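Local coordinates for ringhalexin (Hemachatus haemachatus, PDB 4ZQY), which inhibits the activation of coagulation factor X by factor VIIa, acting as an anticoagulant three-finger toxin that is also weakly neurotoxic, at residues R1-S5 and I14-P18; H21-K27 and V38-A44. One frame throughout, in Å; residues are numbered along the deposited sequence.

Interaction 1 (R1-S5 and I14-P18); sequences RLCLS and IEICP
R1 and C17 meet at the base of the first finger of this three-finger toxin, where the antiparallel hairpin of strands 2-7 and 12-16 runs into the disulfide-rich head. Backbone bonds come first. C17 N donates to R1 O at 2.7 Å, and further along C3 and E15 form a hydrogen-bonded pair, with E15 N reaching C3 O at 3.0 Å and C3 N reaching E15 O at 3.1 Å. L2 opposite I16 and L4 opposite I14 are the non-hydrogen-bonded pairs.

Apolar contacts link the side chains on the face carrying L2, L4, I14 and I16. L2 spans both isoleucines: its CD2 lies 3.7 Å from I16 CB while its CD1 faces I14 CG2. I14 also turns CG1 toward L4 CD2, at 4.3 Å, a looser touch. The side chains of L4 and I14 also touch K62.

On the other face, with E15, C3 SG sits close to C17 SG, which comes from the loop just past the strand, without being bonded to it, each being joined to a different cysteine, C24 and C42 respectively; two disulfides therefore leave the hairpin next to each other. The aliphatic CB of R1 rests against C17 SG.

The polar side-chain contact comes at the corner where the chain turns out of the strand. E15 holds CG between its backbone N and carbonyl carbon (chi1 63°), which brings the carboxylate back along the hairpin to S5. There S5 OG donates to E15 OE2 at 3.1 Å, approaching from above the carboxylate plane, 43° out of it.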
ATOM      1  N   ARG A   1      -5.416   7.119  19.361  1.00 60.23           N
ATOM      2  CA  ARG A   1      -4.447   6.956  18.287  1.00 51.29           C
ATOM      3  C   ARG A   1      -4.098   8.318  17.734  1.00 53.83           C
ATOM      4  O   ARG A   1      -4.933   9.216  17.660  1.00 57.39           O
ATOM      5  CB  ARG A   1      -5.001   6.038  17.198  1.00 74.01           C
ATOM      6  CG  ARG A   1      -4.042   5.721  16.038  1.00 44.49           C
ATOM      7  CD  ARG A   1      -2.714   5.149  16.541  1.00 61.62           C
ATOM      8  NE  ARG A   1      -2.807   4.005  17.451  1.00 66.63           N
ATOM      9  CZ  ARG A   1      -3.192   2.779  17.136  1.00 67.81           C
ATOM     10  NH1 ARG A   1      -3.222   1.851  18.077  1.00 66.77           N
ATOM     11  NH2 ARG A   1      -3.530   2.474  15.895  1.00100.10           N
ATOM     12  N   LEU A   2      -2.825   8.464  17.401  1.00 49.02           N
ATOM     13  CA  LEU A   2      -2.304   9.681  16.815  1.00 36.43           C
ATOM     14  C   LEU A   2      -1.823   9.439  15.409  1.00 46.93           C
ATOM     15  O   LEU A   2      -1.102   8.480  15.143  1.00 52.17           O
ATOM     16  CB  LEU A   2      -1.137  10.227  17.632  1.00 50.93           C
ATOM     17  CG  LEU A   2      -1.303  10.719  19.060  1.00 43.83           C
ATOM     18  CD1 LEU A   2      -0.003  11.338  19.476  1.00 32.90           C
ATOM     19  CD2 LEU A   2      -2.437  11.709  19.172  1.00 59.69           C
ATOM     20  N   CYS A   3      -2.290  10.288  14.507  1.00 49.03           N
ATOM     21  CA  CYS A   3      -1.942  10.212  13.101  1.00 44.01           C
ATOM     22  C   CYS A   3      -1.325  11.519  12.670  1.00 52.87           C
ATOM     23  O   CYS A   3      -1.413  12.520  13.375  1.00 44.80           O
ATOM     24  CB  CYS A   3      -3.163   9.908  12.250  1.00 32.80           C
ATOM     25  SG  CYS A   3      -3.894   8.333  12.629  1.00 50.13           S
ATOM     26  N   LEU A   4      -0.692  11.486  11.505  1.00 44.81           N
ATOM     27  CA  LEU A   4      -0.107  12.671  10.919  1.00 26.91           C
ATOM     28  C   LEU A   4      -1.133  13.304  10.010  1.00 43.58           C
ATOM     29  O   LEU A   4      -1.923  12.606   9.372  1.00 61.71           O
ATOM     30  CB  LEU A   4       1.154  12.321  10.148  1.00 30.75           C
ATOM     31  CG  LEU A   4       2.308  11.787  10.982  1.00 27.28           C
ATOM     32  CD1 LEU A   4       3.452  11.412  10.063  1.00 25.78           C
ATOM     33  CD2 LEU A   4       2.737  12.855  11.969  1.00 45.45           C
ATOM     34  N   SER A   5      -1.127  14.629   9.954  1.00 35.54           N
ATOM     35  CA  SER A   5      -2.014  15.340   9.049  1.00 43.68           C
ATOM     36  C   SER A   5      -1.186  15.806   7.867  1.00 58.88           C
ATOM     37  O   SER A   5      -1.673  15.884   6.737  1.00 48.15           O
ATOM     38  CB  SER A   5      -2.650  16.521   9.758  1.00 41.21           C
ATOM     39  OG  SER A   5      -3.345  16.046  10.895  1.00 79.32           O
ATOM     40  N   ILE A  14       0.314  16.893  13.687  1.00 51.59           N
ATOM     41  CA  ILE A  14      -0.204  15.748  14.421  1.00 30.53           C
ATOM     42  C   ILE A  14      -1.638  15.995  14.877  1.00 40.35           C
ATOM     43  O   ILE A  14      -1.971  17.068  15.382  1.00 44.76           O
ATOM     44  CB  ILE A  14       0.662  15.447  15.651  1.00 42.24           C
ATOM     45  CG1 ILE A  14       2.146  15.465  15.276  1.00 68.28           C
ATOM     46  CG2 ILE A  14       0.239  14.142  16.305  1.00 46.81           C
ATOM     47  CD1 ILE A  14       2.948  16.560  15.979  1.00 72.92           C
ATOM     48  N   GLU A  15      -2.471  14.970  14.748  1.00 44.55           N
ATOM     49  CA  GLU A  15      -3.820  14.995  15.279  1.00 29.69           C
ATOM     50  C   GLU A  15      -4.120  13.779  16.143  1.00 47.00           C
ATOM     51  O   GLU A  15      -3.412  12.769  16.087  1.00 34.13           O
ATOM     52  CB  GLU A  15      -4.832  15.077  14.143  1.00 21.52           C
ATOM     53  CG  GLU A  15      -4.820  13.888  13.197  1.00 27.49           C
ATOM     54  CD  GLU A  15      -5.946  13.964  12.188  1.00 49.84           C
ATOM     55  OE1 GLU A  15      -7.120  13.989  12.606  1.00 58.65           O
ATOM     56  OE2 GLU A  15      -5.658  14.044  10.979  1.00 56.52           O
ATOM     57  N   ILE A  16      -5.118  13.922  17.008  1.00 41.47           N
ATOM     58  CA  ILE A  16      -5.588  12.814  17.829  1.00 49.81           C
ATOM     59  C   ILE A  16      -6.884  12.220  17.239  1.00 53.96           C
ATOM     60  O   ILE A  16      -7.832  12.935  16.919  1.00 41.29           O
ATOM     61  CB  ILE A  16      -5.760  13.249  19.306  1.00 59.28           C
ATOM     62  CG1 ILE A  16      -6.205  12.071  20.173  1.00 41.53           C
ATOM     63  CG2 ILE A  16      -6.630  14.496  19.445  1.00 68.86           C
ATOM     64  CD1 ILE A  16      -6.072  12.348  21.636  1.00 51.99           C
ATOM     65  N   CYS A  17      -6.896  10.908  17.050  1.00 48.54           N
ATOM     66  CA  CYS A  17      -8.010  10.246  16.388  1.00 53.78           C
ATOM     67  C   CYS A  17      -9.250  10.134  17.247  1.00 46.48           C
ATOM     68  O   CYS A  17      -9.152   9.932  18.453  1.00 61.89           O
ATOM     69  CB  CYS A  17      -7.593   8.847  15.947  1.00 64.29           C
ATOM     70  SG  CYS A  17      -6.373   8.843  14.664  1.00 41.99           S
ATOM     71  N   PRO A  18     -10.428  10.270  16.624  1.00 34.79           N
ATOM     72  CA  PRO A  18     -11.702  10.032  17.308  1.00 48.63           C
ATOM     73  C   PRO A  18     -11.734   8.669  17.986  1.00 49.42           C
ATOM     74  O   PRO A  18     -10.931   7.803  17.636  1.00 87.82           O
ATOM     75  CB  PRO A  18     -12.725  10.067  16.173  1.00 47.67           C
ATOM     76  CG  PRO A  18     -12.106  10.887  15.105  1.00 20.64           C
ATOM     77  CD  PRO A  18     -10.608  10.849  15.282  1.00 57.09           C
TER

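Interaction 2 (H21-K27 and V38-A44)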
ATOM      1  N   HIS A  21     -11.413   5.054  16.149  1.00 76.66           N
ATOM      2  CA  HIS A  21     -10.537   5.207  15.001  1.00 55.60           C
ATOM      3  C   HIS A  21      -9.110   4.932  15.448  1.00 60.77           C
ATOM      4  O   HIS A  21      -8.523   5.736  16.170  1.00 88.97           O
ATOM      5  CB  HIS A  21     -10.671   6.611  14.437  1.00 49.07           C
ATOM      6  CG  HIS A  21     -12.019   6.895  13.861  1.00 54.62           C
ATOM      7  ND1 HIS A  21     -13.155   6.983  14.633  1.00 78.02           N
ATOM      8  CD2 HIS A  21     -12.407   7.157  12.590  1.00 64.37           C
ATOM      9  CE1 HIS A  21     -14.191   7.252  13.859  1.00 78.42           C
ATOM     10  NE2 HIS A  21     -13.764   7.369  12.615  1.00 49.78           N
ATOM     11  N   ASN A  22      -8.555   3.796  15.035  1.00 46.07           N
ATOM     12  CA  ASN A  22      -7.228   3.390  15.498  1.00 64.46           C
ATOM     13  C   ASN A  22      -6.285   3.160  14.325  1.00 64.40           C
ATOM     14  O   ASN A  22      -5.156   2.703  14.494  1.00 54.33           O
ATOM     15  CB  ASN A  22      -7.308   2.126  16.368  1.00 70.24           C
ATOM     16  CG  ASN A  22      -8.055   2.355  17.673  1.00 90.46           C
ATOM     17  OD1 ASN A  22      -7.543   3.002  18.591  1.00 94.18           O
ATOM     18  ND2 ASN A  22      -9.259   1.808  17.771  1.00 80.25           N
ATOM     19  N   TYR A  23      -6.742   3.534  13.139  1.00 46.87           N
ATOM     20  CA  TYR A  23      -5.926   3.458  11.939  1.00 35.22           C
ATOM     21  C   TYR A  23      -5.512   4.846  11.483  1.00 49.03           C
ATOM     22  O   TYR A  23      -6.264   5.805  11.635  1.00 57.01           O
ATOM     23  CB  TYR A  23      -6.691   2.771  10.810  1.00 47.80           C
ATOM     24  CG  TYR A  23      -6.964   1.307  11.049  1.00 62.85           C
ATOM     25  CD1 TYR A  23      -5.976   0.347  10.871  1.00 69.10           C
ATOM     26  CD2 TYR A  23      -8.226   0.885  11.447  1.00 62.90           C
ATOM     27  CE1 TYR A  23      -6.240  -0.992  11.088  1.00 82.80           C
ATOM     28  CE2 TYR A  23      -8.499  -0.441  11.665  1.00 75.33           C
ATOM     29  CZ  TYR A  23      -7.507  -1.380  11.484  1.00 84.71           C
ATOM     30  OH  TYR A  23      -7.795  -2.710  11.703  1.00 62.34           O
ATOM     31  N   CYS A  24      -4.296   4.953  10.966  1.00 46.93           N
ATOM     32  CA  CYS A  24      -3.858   6.155  10.276  1.00 26.95           C
ATOM     33  C   CYS A  24      -3.761   5.783   8.811  1.00 31.71           C
ATOM     34  O   CYS A  24      -3.357   4.671   8.487  1.00 56.50           O
ATOM     35  CB  CYS A  24      -2.488   6.623  10.764  1.00 34.72           C
ATOM     36  SG  CYS A  24      -2.315   7.087  12.481  1.00 36.70           S
ATOM     37  N   PHE A  25      -4.159   6.673   7.915  1.00 34.74           N
ATOM     38  CA  PHE A  25      -4.033   6.346   6.504  1.00 38.72           C
ATOM     39  C   PHE A  25      -3.230   7.422   5.786  1.00 44.94           C
ATOM     40  O   PHE A  25      -3.071   8.530   6.295  1.00 36.59           O
ATOM     41  CB  PHE A  25      -5.394   6.175   5.836  1.00 37.28           C
ATOM     42  CG  PHE A  25      -6.144   7.449   5.671  1.00 25.39           C
ATOM     43  CD1 PHE A  25      -5.952   8.235   4.547  1.00 49.65           C
ATOM     44  CD2 PHE A  25      -7.043   7.860   6.627  1.00 43.57           C
ATOM     45  CE1 PHE A  25      -6.632   9.410   4.392  1.00 44.18           C
ATOM     46  CE2 PHE A  25      -7.729   9.038   6.473  1.00 35.71           C
ATOM     47  CZ  PHE A  25      -7.522   9.813   5.356  1.00 28.52           C
ATOM     48  N   LYS A  26      -2.763   7.092   4.586  1.00 23.98           N
ATOM     49  CA  LYS A  26      -2.172   8.069   3.681  1.00 18.91           C
ATOM     50  C   LYS A  26      -2.611   7.816   2.241  1.00 30.50           C
ATOM     51  O   LYS A  26      -2.440   6.723   1.716  1.00 38.60           O
ATOM     52  CB  LYS A  26      -0.649   8.065   3.754  1.00 18.28           C
ATOM     53  CG  LYS A  26      -0.071   9.185   2.903  1.00 41.77           C
ATOM     54  CD  LYS A  26       1.434   9.318   2.968  1.00 59.69           C
ATOM     55  CE  LYS A  26       2.110   8.273   2.098  1.00 59.08           C
ATOM     56  NZ  LYS A  26       3.569   8.523   1.940  1.00 53.48           N
ATOM     57  N   LYS A  27      -3.158   8.842   1.601  1.00 41.52           N
ATOM     58  CA  LYS A  27      -3.670   8.717   0.247  1.00 20.45           C
ATOM     59  C   LYS A  27      -2.832   9.541  -0.747  1.00 28.94           C
ATOM     60  O   LYS A  27      -2.551  10.711  -0.512  1.00 42.47           O
ATOM     61  CB  LYS A  27      -5.131   9.185   0.229  1.00 39.30           C
ATOM     62  CG  LYS A  27      -6.027   8.603  -0.839  1.00 72.68           C
ATOM     63  CD  LYS A  27      -7.495   9.036  -0.649  1.00 75.82           C
ATOM     64  CE  LYS A  27      -8.151   8.295   0.534  1.00 71.39           C
ATOM     65  NZ  LYS A  27      -9.596   8.633   0.749  1.00 54.76           N
ATOM     66  N   VAL A  38      -1.056  14.917  -1.295  1.00 54.31           N
ATOM     67  CA  VAL A  38      -1.064  13.747  -0.425  1.00 45.98           C
ATOM     68  C   VAL A  38      -2.116  13.971   0.661  1.00 33.46           C
ATOM     69  O   VAL A  38      -2.200  15.062   1.222  1.00 59.63           O
ATOM     70  CB  VAL A  38       0.313  13.491   0.197  1.00 37.05           C
ATOM     71  CG1 VAL A  38       0.225  12.358   1.192  1.00 41.98           C
ATOM     72  CG2 VAL A  38       1.321  13.138  -0.889  1.00 57.01           C
ATOM     73  N   ILE A  39      -2.935  12.950   0.919  1.00 45.54           N
ATOM     74  CA  ILE A  39      -3.961  13.004   1.969  1.00 23.67           C
ATOM     75  C   ILE A  39      -3.696  12.081   3.162  1.00 32.58           C
ATOM     76  O   ILE A  39      -3.498  10.885   2.991  1.00 46.52           O
ATOM     77  CB  ILE A  39      -5.339  12.634   1.394  1.00 40.60           C
ATOM     78  CG1 ILE A  39      -5.691  13.583   0.256  1.00 42.70           C
ATOM     79  CG2 ILE A  39      -6.419  12.713   2.459  1.00 36.28           C
ATOM     80  CD1 ILE A  39      -5.639  15.034   0.666  1.00 64.95           C
ATOM     81  N   ARG A  40      -3.746  12.640   4.369  1.00 31.26           N
ATOM     82  CA  ARG A  40      -3.550  11.884   5.602  1.00 33.87           C
ATOM     83  C   ARG A  40      -4.666  12.119   6.601  1.00 24.70           C
ATOM     84  O   ARG A  40      -5.376  13.120   6.536  1.00 54.43           O
ATOM     85  CB  ARG A  40      -2.217  12.258   6.262  1.00 17.06           C
ATOM     86  CG  ARG A  40      -0.959  11.866   5.493  1.00 41.52           C
ATOM     87  CD  ARG A  40       0.282  12.232   6.292  1.00 12.59           C
ATOM     88  NE  ARG A  40       1.527  11.933   5.594  1.00 40.00           N
ATOM     89  CZ  ARG A  40       2.087  12.725   4.685  1.00 52.54           C
ATOM     90  NH1 ARG A  40       1.468  13.838   4.315  1.00 50.40           N
ATOM     91  NH2 ARG A  40       3.237  12.376   4.107  1.00 29.95           N
ATOM     92  N   GLY A  41      -4.833  11.162   7.507  1.00 32.25           N
ATOM     93  CA  GLY A  41      -5.832  11.271   8.544  1.00 40.47           C
ATOM     94  C   GLY A  41      -6.053   9.997   9.322  1.00 31.58           C
ATOM     95  O   GLY A  41      -5.280   9.048   9.213  1.00 29.24           O
ATOM     96  N   CYS A  42      -7.082  10.022  10.163  1.00 47.24           N
ATOM     97  CA  CYS A  42      -7.452   8.892  11.007  1.00 35.40           C
ATOM     98  C   CYS A  42      -8.538   8.083  10.310  1.00 26.69           C
ATOM     99  O   CYS A  42      -9.226   8.591   9.433  1.00 44.41           O
ATOM    100  CB  CYS A  42      -7.940   9.373  12.376  1.00 26.41           C
ATOM    101  SG  CYS A  42      -6.718  10.315  13.319  1.00 47.34           S
ATOM    102  N   ALA A  43      -8.699   6.828  10.714  1.00 34.87           N
ATOM    103  CA  ALA A  43      -9.705   5.948  10.127  1.00 23.01           C
ATOM    104  C   ALA A  43     -10.124   4.841  11.091  1.00 48.68           C
ATOM    105  O   ALA A  43      -9.328   4.382  11.914  1.00 61.43           O
ATOM    106  CB  ALA A  43      -9.181   5.346   8.846  1.00 20.54           C
ATOM    107  N   ALA A  44     -11.384   4.432  11.005  1.00 32.96           N
ATOM    108  CA  ALA A  44     -11.856   3.306  11.797  1.00 65.85           C
ATOM    109  C   ALA A  44     -11.544   2.018  11.052  1.00 73.62           C
ATOM    110  O   ALA A  44     -11.351   0.968  11.662  1.00 68.28           O
ATOM    111  CB  ALA A  44     -13.334   3.420  12.052  1.00 57.10           C
TER
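F25 lays one face of its ring over the backbone of R40 and G41, with G41 N 3.6 Å above the plane and offset toward the rim. C42 O lies at the ring's edge, in its plane, while F25 CE1 meets I39 CG2 and F25 CD2 meets A43 CB at 4.0 Å. With chi1 at 71°, the F25 ring swings across to the neighbouring strand, where G41 has no side chain to meet it. P47 touches the same phenyl group.

This is the central hairpin of the toxin, strands 23-29 and 39-43 running antiparallel. Y23-A43, F25-G41 and K27-I39 are its hydrogen-bonded pairs; F25 N to G41 O is 2.9 Å, but the return bond from G41 N to F25 O is weak. N22 and Y23 both face A43 in a classic beta bulge. Beside it, A44 CB sits over the H21 ring in a CH-pi contact, 4.0 Å from the centroid, and the Y23 ring meets A44 O at its edge.

On the face with C24 and C42, K26 and R40 run side by side. K26 CD lies over the R40 guanidinium, 3.7 Å from R40 NE, and K26 CG packs on V38 CG1. K26 NZ and R40 NH2 are only 4.4 Å apart, yet both side chains reach the C-terminal residues: K26 NZ bonds R65 O, R40 NE bonds N64 O, and R40 NH2 adds a weak bond to R65 O. These acceptors probably ease the repulsion of the two like charges, whose aliphatic parts lie in contact.

How the interactions relate
Interaction 1 closes along the chain before interaction 2 opens, so the first finger's hairpin is followed by the central one, with strands 12-16 and 23-29 consecutive. The contacts belong to different sheets: strands 2-7 and 12-16 form a two-stranded one, whereas 23-29 is the middle strand between 39-43 and 53-58. Their centres are about 8 Å apart. Two disulfides cross-link the hairpins: C3-C24 ties strand 2-7 to strand 23-29, and C17-C42 ties the loop just after strand 12-16 to strand 39-43. L4 packs on R40 between them. The first two fingers are thereby fastened at the disulfide core from which the loops of a three-finger toxin extend.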